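Local coordinates for L-Ribose isomerase (Acinetobacter, PDB 4Q0S), which probably interconverts L-ribose and its ketose L-ribulose, as an aldose-ketose isomerase with a cupin barrel and a bound cobalt ion, at residues Glu24-Ala29 / Asp47-Val52. Residues are numbered along the deposited sequence; the frame is centred on the assembly and turned at random.
Sequences EWVREA and DSAGIV
Trp25 and Val26 of helix 19-35 pack against Ala49, Gly50 and Ile51 in a buried van der Waals contact, largely of side chains on backbone, on the outside of the cupin barrel. Strand 50-52 forms one margin of an antiparallel sheet within this chain, bonded through its backbone to the neighbouring strand 73-82, and segment 24-29 of the helix makes an angle of 133° with the strand direction. The example illustrates how a bulky aromatic can meet a strand through backbone instead of side chains. With CG anti to the backbone N (chi1 -180°), the indole extends from the helix toward the strand. Its CZ3 lies 3.5 Å from Gly50 CA. Gly50 has no side chain, and the six-membered ring comes directly onto its CA. Val26, the next residue along the helix, lodges beside the same glycine. One methyl, CG2, approaches Gly50 N at 3.9 Å, while the other, CG1, rests 4.2 Å from Ala49 CB. Both valine and alanine also touch Phe77 of strand 73-82, so the apolar layer continues onto the next strand. Polar backbone atoms of the glycine are served from outside the pair: Gly50 N is hydrogen-bonded with Tyr22 OH, one turn earlier in the helix, and Gly50 O with Thr257 OG1. Phe61 meets the indole edge-to-face. On the far side of the strand the side chain of Ile51 turns away from the helix and lies about 5 Å from bound D-ribitol, so the strand separates the helix from the sugar pocket. The carbonyl oxygen of this isoleucine lies beside the indole instead: Ile51 O is in the ring plane at its edge, 3.6 Å from Trp25 CH2.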
# COMPACT_ATOMS: atom_id res chain seq x y z
N GLU A 24 -17.33 -0.42 15.81
CA GLU A 24 -16.73 0.68 15.06
C GLU A 24 -15.21 0.69 15.27
O GLU A 24 -14.45 0.94 14.34
CB GLU A 24 -17.34 2.02 15.49
CG GLU A 24 -18.86 2.06 15.35
CD GLU A 24 -19.44 3.45 15.51
OE1 GLU A 24 -18.86 4.26 16.27
OE2 GLU A 24 -20.50 3.73 14.90
N TRP A 25 -14.79 0.37 16.49
CA TRP A 25 -13.38 0.33 16.84
C TRP A 25 -12.66 -0.80 16.10
O TRP A 25 -11.69 -0.57 15.37
CB TRP A 25 -13.24 0.14 18.36
CG TRP A 25 -11.84 0.09 18.90
CD1 TRP A 25 -10.77 0.86 18.52
CD2 TRP A 25 -11.38 -0.69 20.02
NE1 TRP A 25 -9.69 0.61 19.34
CE2 TRP A 25 -10.04 -0.34 20.26
CE3 TRP A 25 -11.98 -1.66 20.84
CZ2 TRP A 25 -9.28 -0.91 21.30
CZ3 TRP A 25 -11.23 -2.23 21.87
CH2 TRP A 25 -9.89 -1.85 22.09
N VAL A 26 -13.16 -2.01 16.28
CA VAL A 26 -12.56 -3.18 15.65
C VAL A 26 -12.75 -3.29 14.14
O VAL A 26 -11.81 -3.64 13.42
CB VAL A 26 -13.07 -4.47 16.33
CG1 VAL A 26 -12.59 -5.70 15.57
CG2 VAL A 26 -12.54 -4.51 17.76
N ARG A 27 -13.94 -3.00 13.63
CA ARG A 27 -14.15 -3.11 12.19
C ARG A 27 -13.35 -2.06 11.42
O ARG A 27 -12.82 -2.35 10.35
CB ARG A 27 -15.64 -3.04 11.84
CG ARG A 27 -16.43 -4.24 12.39
CD ARG A 27 -17.86 -4.29 11.88
NE ARG A 27 -17.94 -4.78 10.50
CZ ARG A 27 -19.06 -4.83 9.78
NH1 ARG A 27 -20.22 -4.43 10.30
NH2 ARG A 27 -19.02 -5.29 8.53
N GLU A 28 -13.24 -0.85 11.96
CA GLU A 28 -12.47 0.20 11.30
C GLU A 28 -11.01 -0.21 11.29
O GLU A 28 -10.29 0.05 10.33
CB GLU A 28 -12.55 1.54 12.04
CG GLU A 28 -13.73 2.42 11.69
CD GLU A 28 -13.76 2.84 10.23
OE1 GLU A 28 -12.69 2.91 9.58
OE2 GLU A 28 -14.87 3.12 9.73
N ALA A 29 -10.57 -0.83 12.39
CA ALA A 29 -9.19 -1.25 12.52
C ALA A 29 -8.87 -2.35 11.53
O ALA A 29 -7.79 -2.38 10.96
CB ALA A 29 -8.90 -1.73 13.95
N ASP A 47 -14.88 -10.73 18.74
CA ASP A 47 -15.05 -10.03 20.02
C ASP A 47 -13.86 -10.17 20.97
O ASP A 47 -13.94 -9.73 22.11
CB ASP A 47 -16.31 -10.52 20.73
CG ASP A 47 -17.58 -10.16 19.98
OD1 ASP A 47 -17.56 -9.17 19.21
OD2 ASP A 47 -18.60 -10.85 20.18
N SER A 48 -12.78 -10.77 20.50
CA SER A 48 -11.59 -10.92 21.33
C SER A 48 -10.46 -10.03 20.80
O SER A 48 -9.44 -9.84 21.48
CB SER A 48 -11.12 -12.37 21.36
OG SER A 48 -12.02 -13.18 22.10
N ALA A 49 -10.64 -9.48 19.61
CA ALA A 49 -9.63 -8.63 18.99
C ALA A 49 -9.43 -7.32 19.74
O ALA A 49 -8.30 -6.85 19.89
CB ALA A 49 -9.99 -8.36 17.53
N GLY A 50 -10.52 -6.71 20.20
CA GLY A 50 -10.41 -5.46 20.93
C GLY A 50 -10.18 -5.75 22.40
O GLY A 50 -11.01 -6.38 23.05
N ILE A 51 -9.05 -5.29 22.93
CA ILE A 51 -8.68 -5.55 24.32
C ILE A 51 -8.61 -4.32 25.22
O ILE A 51 -8.06 -3.29 24.86
CB ILE A 51 -7.30 -6.26 24.36
CG1 ILE A 51 -7.34 -7.51 23.48
CG2 ILE A 51 -6.94 -6.65 25.80
CD1 ILE A 51 -5.95 -8.06 23.15
N VAL A 52 -9.19 -4.44 26.41
CA VAL A 52 -9.17 -3.37 27.40
C VAL A 52 -8.53 -4.03 28.63
O VAL A 52 -9.06 -5.01 29.15
CB VAL A 52 -10.60 -2.88 27.72
CG1 VAL A 52 -10.55 -1.75 28.74
CG2 VAL A 52 -11.29 -2.41 26.44